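Side-chain contacts in reducing-end xylose-releasing exo-oligoxylanase Rex8A (Paenibacillus barcinonensis, PDB 6SUD), which hydrolyses linear and branched xylooligosaccharides as an exo-oligoxylanase, releasing xylose from their reducing ends: residues A[46-51]-A[57-62]; A[74-79]-A[90-95]; A[86-91]-A[134-139]; A[351-356]-A[361-366]. The protein carries 1 engineered substitution. All coordinates share one frame; numbering follows the deposited sequence.

Contact 1. Residues A[46-51]-A[57-62]; sequences TRIYYP and GYMLDT. With XYP (beta-D-xylopyranose), chain J.
I48 and M59 meet at the apolar centre, with I48 CD1 3.6 Å from M59 CE. M59 is bent at both chi2 and chi3. This curls its sulfur back beside Y49, where M59 SD lies 3.9 Å from Y49 CB. SD also sits at the edge of the Y49 ring, 5.3 Å from its centroid, a Met-aromatic contact. L91 of helix 85-99 and F40 of helix 25-41 cover this side. Y50 and Y58 pack on the opposite side of the strands. CG of Y58 stands between its own N and C (chi1 62°), which lays the ring against Y50. Y50 CB sits over one face of that ring, 3.9 Å from the centroid, a CH-pi contact. The two rings are nearly parallel but slid apart and barely overlap. Further along, Y50 CE1 touches L60 CB at 3.8 Å. Strands 49-52 and 56-59 form an antiparallel beta hairpin. Y49-M59 and P51-G57 are non-hydrogen-bonded pairs, while Y50 and Y58 exchange both backbone bonds. L60 N also donates to I48 O at 2.8 Å, nearly straight (167°). G57 has no side chain, and a CB there would collide with the Y49 ring. At the polar edge, R47 NE donates to Y49 O at 2.7 Å, within its own segment. At the far end the chain enters the sugar pocket. There D61 OD2 accepts a hydrogen bond from O2 of a bound xylose at 2.6 Å. R68 forms a salt bridge with the same OD2, and N64 also bonds to it.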
# COMPACT_ATOMS: atom_id res chain seq x y z
N THR A 46 -19.97 -4.19 -6.54
CA THR A 46 -18.67 -4.89 -6.40
C THR A 46 -17.54 -4.04 -6.97
O THR A 46 -16.50 -3.92 -6.29
CB THR A 46 -18.67 -6.23 -7.13
OG1 THR A 46 -19.81 -7.01 -6.73
CG2 THR A 46 -17.40 -7.01 -6.89
N ARG A 47 -17.70 -3.49 -8.17
CA ARG A 47 -16.57 -2.81 -8.87
C ARG A 47 -16.15 -1.56 -8.10
O ARG A 47 -16.99 -0.95 -7.42
CB ARG A 47 -16.90 -2.36 -10.29
CG ARG A 47 -17.75 -1.10 -10.36
CD ARG A 47 -18.31 -0.94 -11.75
NE ARG A 47 -17.24 -0.66 -12.69
CZ ARG A 47 -17.29 -0.85 -14.00
NH1 ARG A 47 -16.24 -0.55 -14.74
NH2 ARG A 47 -18.38 -1.34 -14.57
N ILE A 48 -14.88 -1.19 -8.23
CA ILE A 48 -14.36 0.08 -7.64
C ILE A 48 -13.70 0.93 -8.72
O ILE A 48 -13.29 2.05 -8.38
CB ILE A 48 -13.42 -0.22 -6.46
CG1 ILE A 48 -12.19 -1.01 -6.90
CG2 ILE A 48 -14.18 -0.90 -5.33
CD1 ILE A 48 -11.18 -1.23 -5.80
N TYR A 49 -13.64 0.44 -9.96
CA TYR A 49 -13.02 1.12 -11.12
C TYR A 49 -14.09 1.59 -12.10
O TYR A 49 -15.05 0.84 -12.37
CB TYR A 49 -12.00 0.21 -11.80
CG TYR A 49 -11.49 0.75 -13.11
CD1 TYR A 49 -10.56 1.77 -13.16
CD2 TYR A 49 -11.95 0.24 -14.32
CE1 TYR A 49 -10.07 2.25 -14.37
CE2 TYR A 49 -11.49 0.71 -15.53
CZ TYR A 49 -10.55 1.72 -15.56
OH TYR A 49 -10.11 2.17 -16.78
N TYR A 50 -13.92 2.82 -12.60
CA TYR A 50 -14.88 3.52 -13.49
C TYR A 50 -14.14 4.24 -14.61
O TYR A 50 -13.39 5.19 -14.35
CB TYR A 50 -15.74 4.49 -12.69
CG TYR A 50 -16.57 3.80 -11.64
CD1 TYR A 50 -16.04 3.53 -10.39
CD2 TYR A 50 -17.84 3.31 -11.93
CE1 TYR A 50 -16.77 2.85 -9.43
CE2 TYR A 50 -18.58 2.65 -10.97
CZ TYR A 50 -18.05 2.43 -9.71
OH TYR A 50 -18.76 1.77 -8.76
N PRO A 51 -14.34 3.81 -15.88
CA PRO A 51 -13.74 4.48 -17.02
C PRO A 51 -14.33 5.88 -17.20
O PRO A 51 -15.48 6.07 -16.87
CB PRO A 51 -14.10 3.65 -18.27
CG PRO A 51 -14.85 2.44 -17.76
CD PRO A 51 -15.12 2.62 -16.28
N GLY A 57 -9.79 7.24 -16.12
CA GLY A 57 -10.51 6.32 -15.23
C GLY A 57 -10.13 6.61 -13.80
O GLY A 57 -9.07 7.21 -13.60
N TYR A 58 -10.98 6.25 -12.85
CA TYR A 58 -10.72 6.49 -11.42
C TYR A 58 -11.12 5.27 -10.59
O TYR A 58 -11.97 4.46 -11.01
CB TYR A 58 -11.39 7.79 -10.95
CG TYR A 58 -12.90 7.80 -11.07
CD1 TYR A 58 -13.69 7.19 -10.11
CD2 TYR A 58 -13.53 8.45 -12.11
CE1 TYR A 58 -15.07 7.20 -10.19
CE2 TYR A 58 -14.92 8.47 -12.22
CZ TYR A 58 -15.69 7.85 -11.25
OH TYR A 58 -17.06 7.86 -11.33
N MET A 59 -10.45 5.13 -9.45
CA MET A 59 -10.75 4.16 -8.37
C MET A 59 -11.61 4.93 -7.36
O MET A 59 -11.14 5.99 -6.91
CB MET A 59 -9.41 3.72 -7.75
CG MET A 59 -8.48 3.01 -8.71
SD MET A 59 -9.15 1.42 -9.35
CE MET A 59 -8.80 0.37 -7.94
N LEU A 60 -12.84 4.49 -7.09
CA LEU A 60 -13.81 5.21 -6.22
C LEU A 60 -13.68 4.72 -4.77
O LEU A 60 -13.86 3.53 -4.54
CB LEU A 60 -15.24 4.96 -6.72
CG LEU A 60 -16.34 5.81 -6.07
CD1 LEU A 60 -16.11 7.30 -6.27
CD2 LEU A 60 -17.72 5.40 -6.57
N ASP A 61 -13.41 5.63 -3.83
CA ASP A 61 -13.66 5.33 -2.40
C ASP A 61 -15.18 5.37 -2.23
O ASP A 61 -15.75 6.48 -2.13
CB ASP A 61 -12.86 6.23 -1.45
CG ASP A 61 -13.12 5.93 0.02
OD1 ASP A 61 -14.13 5.27 0.35
OD2 ASP A 61 -12.29 6.36 0.85
N THR A 62 -15.81 4.20 -2.28
CA THR A 62 -17.28 4.02 -2.30
C THR A 62 -17.87 4.54 -0.99
O THR A 62 -19.00 5.07 -1.01
CB THR A 62 -17.66 2.56 -2.51
OG1 THR A 62 -17.04 1.78 -1.50
CG2 THR A 62 -17.23 2.02 -3.86
O1 XYP J . -12.46 3.84 5.22
C1 XYP J . -11.06 3.84 4.91
C2 XYP J . -10.83 4.85 3.80
C3 XYP J . -9.37 4.82 3.44
C4 XYP J . -8.53 5.19 4.64
C5 XYP J . -8.87 4.29 5.82
O2 XYP J . -11.59 4.59 2.60
O3 XYP J . -9.12 5.74 2.37
O4 XYP J . -7.16 5.06 4.25
O5 XYP J . -10.29 4.25 6.06

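Contact 2. Residues A[74-79]-A[90-95]; sequences YGMMMA and RLWNYA
M76 and L91 pack where two nearly antiparallel helices face each other, their axes 9.5 Å apart and at 155°. The tight part lies between G75-M76 and L91-W92. L91 CD1 presses on the backbone of G75, 3.5 Å from G75 C. A CB on G75 would run into this methyl, so the glycine lets the leucine come close. M76 and L91 slide past each other in opposite directions, with M76 CG 3.9 Å from L91 CB. M76 then turns at chi3 (66°). That bend carries M76 CE to W92 CE3, at 3.6 Å. M76 SD lies 5.2 Å from the centroid of the six-membered ring of W92, an oblique Met-aromatic contact. An alanine in place of M76 removes the sulfur and methyl, which would probably open a gap between W92 CE3 and L91 and let the indole shift. The loose part lies at A79 and A95. Both point toward the other helix but are too short to meet it. F133 packs on A95 instead. R90, partly exposed, takes no part here; its NH1 bonds the carbonyls of G53 and K56. Around the pair, helix 127-144 adds F133 against M76, helix 359-373 packs on Y74 and M78, and strand 49-52 lays Y49 against L91.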
# COMPACT_ATOMS: atom_id res chain seq x y z
N TYR A 74 -3.02 2.79 -5.88
CA TYR A 74 -3.33 1.34 -5.69
C TYR A 74 -3.77 0.73 -7.01
O TYR A 74 -3.25 -0.31 -7.39
CB TYR A 74 -4.43 1.12 -4.66
CG TYR A 74 -4.02 1.21 -3.21
CD1 TYR A 74 -2.69 1.29 -2.85
CD2 TYR A 74 -4.97 1.21 -2.21
CE1 TYR A 74 -2.31 1.37 -1.52
CE2 TYR A 74 -4.61 1.26 -0.87
CZ TYR A 74 -3.28 1.36 -0.53
OH TYR A 74 -2.89 1.44 0.79
N GLY A 75 -4.72 1.37 -7.70
CA GLY A 75 -5.21 0.87 -9.00
C GLY A 75 -4.08 0.75 -10.01
O GLY A 75 -4.03 -0.24 -10.75
N MET A 76 -3.17 1.72 -10.04
CA MET A 76 -2.01 1.64 -10.96
C MET A 76 -1.11 0.44 -10.59
O MET A 76 -0.65 -0.26 -11.52
CB MET A 76 -1.24 2.95 -10.93
CG MET A 76 -1.89 4.03 -11.78
SD MET A 76 -1.24 5.67 -11.41
CE MET A 76 0.44 5.44 -11.99
N MET A 77 -0.89 0.18 -9.30
CA MET A 77 -0.04 -0.96 -8.88
C MET A 77 -0.74 -2.27 -9.28
O MET A 77 -0.06 -3.16 -9.79
CB MET A 77 0.23 -0.99 -7.37
CG MET A 77 1.18 -2.13 -6.98
SD MET A 77 2.81 -2.05 -7.80
CE MET A 77 3.58 -0.74 -6.85
N MET A 78 -2.04 -2.38 -9.05
CA MET A 78 -2.77 -3.61 -9.43
C MET A 78 -2.64 -3.80 -10.94
O MET A 78 -2.32 -4.93 -11.37
CB MET A 78 -4.24 -3.54 -9.05
CG MET A 78 -4.50 -3.29 -7.57
SD MET A 78 -6.28 -3.03 -7.31
CE MET A 78 -6.32 -2.57 -5.58
N ALA A 79 -2.82 -2.72 -11.71
CA ALA A 79 -2.83 -2.76 -13.20
C ALA A 79 -1.49 -3.28 -13.69
O ALA A 79 -1.49 -4.15 -14.60
CB ALA A 79 -3.19 -1.44 -13.85
N ARG A 90 -5.18 4.84 -18.19
CA ARG A 90 -6.40 5.61 -17.86
C ARG A 90 -6.30 6.19 -16.44
O ARG A 90 -6.61 7.40 -16.27
CB ARG A 90 -7.66 4.76 -17.97
CG ARG A 90 -8.17 4.56 -19.40
CD ARG A 90 -9.45 3.73 -19.34
NE ARG A 90 -10.13 3.61 -20.64
CZ ARG A 90 -11.01 4.47 -21.13
NH1 ARG A 90 -11.36 5.55 -20.46
NH2 ARG A 90 -11.55 4.23 -22.33
N LEU A 91 -5.91 5.39 -15.45
CA LEU A 91 -5.78 5.86 -14.05
C LEU A 91 -4.69 6.93 -13.96
O LEU A 91 -4.93 7.99 -13.37
CB LEU A 91 -5.44 4.69 -13.12
CG LEU A 91 -6.59 3.72 -12.88
CD1 LEU A 91 -6.11 2.43 -12.24
CD2 LEU A 91 -7.68 4.37 -12.06
N TRP A 92 -3.53 6.67 -14.54
CA TRP A 92 -2.39 7.63 -14.49
C TRP A 92 -2.81 8.96 -15.13
O TRP A 92 -2.49 10.04 -14.56
CB TRP A 92 -1.12 7.06 -15.13
CG TRP A 92 -0.01 8.05 -15.21
CD1 TRP A 92 0.67 8.44 -16.33
CD2 TRP A 92 0.52 8.85 -14.13
NE1 TRP A 92 1.60 9.39 -16.02
CE2 TRP A 92 1.53 9.67 -14.68
CE3 TRP A 92 0.23 8.96 -12.76
CZ2 TRP A 92 2.26 10.57 -13.91
CZ3 TRP A 92 0.96 9.84 -12.00
CH2 TRP A 92 1.96 10.64 -12.57
N ASN A 93 -3.48 8.90 -16.27
CA ASN A 93 -3.90 10.12 -17.01
C ASN A 93 -4.83 10.94 -16.13
O ASN A 93 -4.63 12.18 -16.07
CB ASN A 93 -4.51 9.77 -18.37
CG ASN A 93 -4.57 10.98 -19.28
OD1 ASN A 93 -3.83 11.95 -19.10
ND2 ASN A 93 -5.44 10.91 -20.27
N TYR A 94 -5.80 10.30 -15.46
CA TYR A 94 -6.69 10.95 -14.48
C TYR A 94 -5.85 11.65 -13.39
O TYR A 94 -6.07 12.85 -13.17
CB TYR A 94 -7.71 9.95 -13.93
CG TYR A 94 -8.74 10.54 -13.00
CD1 TYR A 94 -8.43 10.88 -11.69
CD2 TYR A 94 -10.04 10.76 -13.43
CE1 TYR A 94 -9.38 11.42 -10.84
CE2 TYR A 94 -11.01 11.29 -12.59
CZ TYR A 94 -10.68 11.61 -11.28
OH TYR A 94 -11.64 12.14 -10.47
N ALA A 95 -4.94 10.93 -12.72
CA ALA A 95 -4.09 11.47 -11.62
C ALA A 95 -3.27 12.66 -12.16
O ALA A 95 -3.22 13.71 -11.51
CB ALA A 95 -3.18 10.40 -11.06

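Contact 3. Residues A[86-91]-A[134-139]; sequences HEFDRL and AMALFF. With EDO (1,2-ethanediol), chain C; EDO (1,2-ethanediol), chain H.
F88 and A136 mark the closest backbone approach, with their CA atoms 9.0 Å apart. Both segments are regular helix, 86-91 within helix 85-99 and 134-139 within helix 127-144. At that spacing the backbones do not touch, and one large side chain spans the distance. CG of F88 is anti to its own N (chi1 -179°), which sends the ring straight across. The far corner of the ring makes the contact. F88 CE2 lies 4.0 Å from A136 CB and 3.6 Å from A136 O. F88 CZ lies 4.2 Å from L137 CD2, and L137 CA stands at the ring edge near its plane. A136 is small enough to let the ring reach the helix backbone. L137 adds the end of its side chain beside it. The F88 ring also meets W144 edge-to-face, and M76 and A79 of helix 69-81 pack on it. Another side of helix 85-99 is polar. There the E87 carboxylate binds two ethanediol molecules, probably from the crystallisation liquor. E87 OE2 accepts from O1 of one ethanediol at 2.6 Å, and E87 OE1 from O1 of the other at 2.9 Å. Y41 OH also bonds to OE2. The contact between the helices is thus buried and apolar. It rests on van der Waals packing of F88 CE2 and CZ against A136 and L137, with A136 O merely nearby.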
# COMPACT_ATOMS: atom_id res chain seq x y z
N HIS A 86 -3.83 -0.66 -20.38
CA HIS A 86 -4.91 0.27 -20.79
C HIS A 86 -5.52 0.93 -19.55
O HIS A 86 -5.63 2.18 -19.52
CB HIS A 86 -5.93 -0.43 -21.68
CG HIS A 86 -7.07 0.44 -22.07
ND1 HIS A 86 -8.37 0.08 -21.80
CD2 HIS A 86 -7.14 1.63 -22.70
CE1 HIS A 86 -9.19 1.00 -22.27
NE2 HIS A 86 -8.46 1.97 -22.81
N GLU A 87 -5.84 0.14 -18.53
CA GLU A 87 -6.39 0.65 -17.26
C GLU A 87 -5.32 1.47 -16.53
O GLU A 87 -5.68 2.53 -16.01
CB GLU A 87 -6.82 -0.50 -16.35
CG GLU A 87 -8.01 -1.25 -16.89
CD GLU A 87 -7.79 -2.22 -18.03
OE1 GLU A 87 -6.64 -2.47 -18.45
OE2 GLU A 87 -8.81 -2.73 -18.51
N PHE A 88 -4.07 1.00 -16.51
CA PHE A 88 -2.96 1.72 -15.85
C PHE A 88 -2.92 3.15 -16.39
O PHE A 88 -2.91 4.12 -15.59
CB PHE A 88 -1.62 1.03 -16.10
CG PHE A 88 -0.44 1.69 -15.44
CD1 PHE A 88 0.14 2.82 -15.98
CD2 PHE A 88 0.08 1.17 -14.27
CE1 PHE A 88 1.24 3.41 -15.38
CE2 PHE A 88 1.17 1.76 -13.65
CZ PHE A 88 1.73 2.89 -14.20
N ASP A 89 -2.87 3.25 -17.72
CA ASP A 89 -2.75 4.51 -18.49
C ASP A 89 -3.96 5.40 -18.24
O ASP A 89 -3.79 6.63 -18.12
CB ASP A 89 -2.52 4.19 -19.97
CG ASP A 89 -1.08 3.80 -20.28
OD1 ASP A 89 -0.21 3.99 -19.41
OD2 ASP A 89 -0.83 3.29 -21.39
N ARG A 90 -5.18 4.84 -18.19
CA ARG A 90 -6.40 5.61 -17.86
C ARG A 90 -6.30 6.19 -16.44
O ARG A 90 -6.61 7.40 -16.27
CB ARG A 90 -7.66 4.76 -17.97
CG ARG A 90 -8.17 4.56 -19.40
CD ARG A 90 -9.45 3.73 -19.34
NE ARG A 90 -10.13 3.61 -20.64
CZ ARG A 90 -11.01 4.47 -21.13
NH1 ARG A 90 -11.36 5.55 -20.46
NH2 ARG A 90 -11.55 4.23 -22.33
N LEU A 91 -5.91 5.39 -15.45
CA LEU A 91 -5.78 5.86 -14.05
C LEU A 91 -4.69 6.93 -13.96
O LEU A 91 -4.93 7.99 -13.37
CB LEU A 91 -5.44 4.69 -13.12
CG LEU A 91 -6.59 3.72 -12.88
CD1 LEU A 91 -6.11 2.43 -12.24
CD2 LEU A 91 -7.68 4.37 -12.06
N ALA A 134 4.97 6.36 -7.66
CA ALA A 134 6.38 6.27 -8.09
C ALA A 134 6.74 4.80 -8.36
O ALA A 134 7.29 4.51 -9.43
CB ALA A 134 7.27 6.89 -7.05
N MET A 135 6.42 3.90 -7.44
CA MET A 135 6.77 2.47 -7.60
C MET A 135 6.02 1.88 -8.80
O MET A 135 6.64 1.17 -9.60
CB MET A 135 6.45 1.66 -6.34
CG MET A 135 7.01 0.24 -6.37
SD MET A 135 8.80 0.20 -6.10
CE MET A 135 9.46 0.18 -7.76
N ALA A 136 4.73 2.17 -8.93
CA ALA A 136 3.92 1.64 -10.06
C ALA A 136 4.47 2.16 -11.39
O ALA A 136 4.56 1.36 -12.37
CB ALA A 136 2.47 1.98 -9.86
N LEU A 137 4.86 3.44 -11.46
CA LEU A 137 5.39 4.06 -12.70
C LEU A 137 6.76 3.45 -13.04
O LEU A 137 7.01 3.16 -14.24
CB LEU A 137 5.50 5.57 -12.50
CG LEU A 137 4.21 6.35 -12.68
CD1 LEU A 137 4.32 7.71 -12.02
CD2 LEU A 137 3.85 6.47 -14.15
N PHE A 138 7.59 3.20 -12.05
CA PHE A 138 8.89 2.50 -12.28
C PHE A 138 8.62 1.11 -12.87
O PHE A 138 9.30 0.72 -13.83
CB PHE A 138 9.73 2.39 -11.01
CG PHE A 138 10.48 3.65 -10.66
CD1 PHE A 138 11.20 4.34 -11.63
CD2 PHE A 138 10.48 4.13 -9.36
CE1 PHE A 138 11.87 5.51 -11.31
CE2 PHE A 138 11.17 5.29 -9.04
CZ PHE A 138 11.86 5.98 -10.02
N PHE A 139 7.64 0.37 -12.33
CA PHE A 139 7.31 -0.99 -12.83
C PHE A 139 6.74 -0.88 -14.26
O PHE A 139 7.05 -1.74 -15.08
CB PHE A 139 6.34 -1.72 -11.90
CG PHE A 139 6.93 -2.21 -10.60
CD1 PHE A 139 8.31 -2.33 -10.43
CD2 PHE A 139 6.11 -2.55 -9.53
CE1 PHE A 139 8.84 -2.78 -9.22
CE2 PHE A 139 6.65 -2.99 -8.33
CZ PHE A 139 8.01 -3.10 -8.18
C1 EDO C . -8.17 -5.44 -19.63
O1 EDO C . -9.37 -4.78 -20.00
C2 EDO C . -8.29 -5.83 -18.27
O2 EDO C . -9.45 -6.60 -18.09
C1 EDO H . -4.45 -3.84 -21.07
O1 EDO H . -5.79 -4.09 -20.67
C2 EDO H . -3.59 -5.01 -20.85
O2 EDO H . -2.36 -5.01 -21.56

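Contact 4. Residues A[351-356]-A[361-366]; sequences TPLRQG and YDNCLY
R354 reaches D362 and N363 with an extended side chain. R354 CB lies 3.5 Å from N363 OD1. R354 CD passes D362 OD1 at 3.3 Å. NE and CZ stay farther from that oxygen, and R354 NH1 bonds D362 OD1 at 2.8 Å in a salt bridge. NH1 meets OD1 from above the carboxylate plane, and the two flat groups are 73° apart. NH1 also bonds the carbonyl of A320, the engineered position. D362 OD1 also bonds to ND1 of H321, a residue of the xylose pocket, so D362 probably helps to position it. N363 grips the backbone of R354 twice. R354 N donates to N363 OD1 on a lone pair in the carbonyl plane, at 2.9 Å. N363 ND2 gives a straighter bond (162°) to R354 O. CG of Y366 lies anti to its backbone N (chi1 -174°), which carries the ring out to L353 and T351. L353 CG sits over one face of this ring, and L353 CD2 packs tightly on Y366 CD1 at 3.3 Å. Y366 OH donates to T351 O at 2.7 Å. An alanine in place of Y366 removes ring and hydroxyl, which would probably leave T351 O and R31 without their mate and open a gap beside L353. Segment 351-356 belongs to the loop between helix 341-349 and helix 359-373, and packs on the latter. T35 of helix 25-41 touches L353, and L326 of helix 322-331 touches T351.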
# COMPACT_ATOMS: atom_id res chain seq x y z
N THR A 351 -12.91 -16.58 1.43
CA THR A 351 -13.55 -15.26 1.65
C THR A 351 -13.76 -14.57 0.30
O THR A 351 -12.81 -14.45 -0.47
CB THR A 351 -12.70 -14.40 2.61
OG1 THR A 351 -12.61 -15.08 3.87
CG2 THR A 351 -13.27 -13.01 2.83
N PRO A 352 -14.99 -14.12 -0.04
CA PRO A 352 -15.23 -13.38 -1.27
C PRO A 352 -14.95 -11.88 -1.10
O PRO A 352 -14.82 -11.38 0.01
CB PRO A 352 -16.72 -13.65 -1.52
CG PRO A 352 -17.31 -13.68 -0.12
CD PRO A 352 -16.23 -14.30 0.75
N LEU A 353 -14.86 -11.17 -2.23
CA LEU A 353 -14.78 -9.69 -2.25
C LEU A 353 -15.94 -9.12 -1.43
O LEU A 353 -17.06 -9.69 -1.46
CB LEU A 353 -14.87 -9.21 -3.69
CG LEU A 353 -13.59 -9.36 -4.51
CD1 LEU A 353 -13.88 -9.16 -5.99
CD2 LEU A 353 -12.51 -8.40 -4.02
N ARG A 354 -15.71 -8.00 -0.76
CA ARG A 354 -16.80 -7.27 -0.09
C ARG A 354 -17.69 -6.60 -1.15
O ARG A 354 -17.16 -6.22 -2.22
CB ARG A 354 -16.23 -6.26 0.90
CG ARG A 354 -17.30 -5.63 1.77
CD ARG A 354 -16.70 -4.89 2.94
NE ARG A 354 -17.76 -4.35 3.77
CZ ARG A 354 -17.58 -3.55 4.81
NH1 ARG A 354 -16.36 -3.18 5.16
NH2 ARG A 354 -18.62 -3.12 5.49
N GLN A 355 -18.98 -6.47 -0.86
CA GLN A 355 -19.94 -5.69 -1.69
C GLN A 355 -20.56 -4.54 -0.88
O GLN A 355 -20.44 -4.55 0.35
CB GLN A 355 -21.02 -6.60 -2.27
CG GLN A 355 -20.45 -7.73 -3.11
CD GLN A 355 -21.49 -8.39 -3.99
OE1 GLN A 355 -22.52 -7.81 -4.31
NE2 GLN A 355 -21.20 -9.61 -4.41
N GLY A 356 -21.17 -3.59 -1.58
CA GLY A 356 -21.92 -2.47 -0.99
C GLY A 356 -21.02 -1.30 -0.63
O GLY A 356 -19.84 -1.33 -1.02
N TYR A 361 -12.01 -0.05 0.48
CA TYR A 361 -10.75 -0.28 1.22
C TYR A 361 -10.50 -1.79 1.40
O TYR A 361 -9.39 -2.31 1.15
CB TYR A 361 -10.77 0.46 2.55
CG TYR A 361 -9.44 0.46 3.25
CD1 TYR A 361 -8.34 1.10 2.70
CD2 TYR A 361 -9.29 -0.16 4.48
CE1 TYR A 361 -7.12 1.09 3.34
CE2 TYR A 361 -8.07 -0.17 5.13
CZ TYR A 361 -6.98 0.45 4.56
OH TYR A 361 -5.80 0.45 5.23
N ASP A 362 -11.53 -2.52 1.80
CA ASP A 362 -11.43 -3.99 1.97
C ASP A 362 -10.92 -4.62 0.68
O ASP A 362 -10.06 -5.50 0.73
CB ASP A 362 -12.80 -4.59 2.31
CG ASP A 362 -13.36 -4.10 3.64
OD1 ASP A 362 -14.05 -3.07 3.64
OD2 ASP A 362 -13.10 -4.76 4.66
N ASN A 363 -11.50 -4.23 -0.46
CA ASN A 363 -11.28 -4.88 -1.77
C ASN A 363 -9.89 -4.53 -2.31
O ASN A 363 -9.29 -5.38 -3.00
CB ASN A 363 -12.40 -4.52 -2.74
CG ASN A 363 -13.67 -5.28 -2.41
OD1 ASN A 363 -13.70 -6.08 -1.48
ND2 ASN A 363 -14.72 -5.07 -3.19
N CYS A 364 -9.37 -3.34 -2.01
CA CYS A 364 -7.97 -2.98 -2.38
C CYS A 364 -7.00 -3.94 -1.65
O CYS A 364 -6.18 -4.60 -2.34
CB CYS A 364 -7.66 -1.52 -2.07
SG CYS A 364 -8.52 -0.36 -3.16
N LEU A 365 -7.13 -4.04 -0.33
CA LEU A 365 -6.24 -4.89 0.51
C LEU A 365 -6.42 -6.36 0.09
O LEU A 365 -5.38 -7.06 -0.03
CB LEU A 365 -6.59 -4.71 1.99
CG LEU A 365 -5.91 -3.55 2.72
CD1 LEU A 365 -5.88 -2.28 1.89
CD2 LEU A 365 -6.56 -3.31 4.06
N TYR A 366 -7.66 -6.79 -0.15
CA TYR A 366 -8.01 -8.14 -0.67
C TYR A 366 -7.18 -8.43 -1.94
O TYR A 366 -6.48 -9.47 -2.00
CB TYR A 366 -9.50 -8.24 -0.98
CG TYR A 366 -10.04 -9.60 -1.39
CD1 TYR A 366 -9.92 -10.06 -2.70
CD2 TYR A 366 -10.69 -10.41 -0.48
CE1 TYR A 366 -10.43 -11.29 -3.09
CE2 TYR A 366 -11.21 -11.64 -0.85
CZ TYR A 366 -11.08 -12.08 -2.16
OH TYR A 366 -11.60 -13.29 -2.53

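Overall arrangement
Along the chain, contact 1 comes first, then contacts 2 and 3, then contact 4. Contacts 2 and 3 are closest, with centres about 5 Å apart. They share helix 85-99, which packs on helix 69-81 in one and on helix 127-144 in the other. The hairpin of contact 1, its centre about 11 Å from that of contact 2, lies against the same helix through Y49 and M59. Contacts 3 and 4 do not touch, their centres about 22 Å apart. Contact 4 joins contacts 1 and 2 through C364, which touches I48 and M78. Contacts 2 and 3 join helices of the (alpha/alpha)6 barrel of family 8 glycosidases; contacts 1 and 4 set a hairpin and a loop against it and reach the xylose pocket through D61 and Y361.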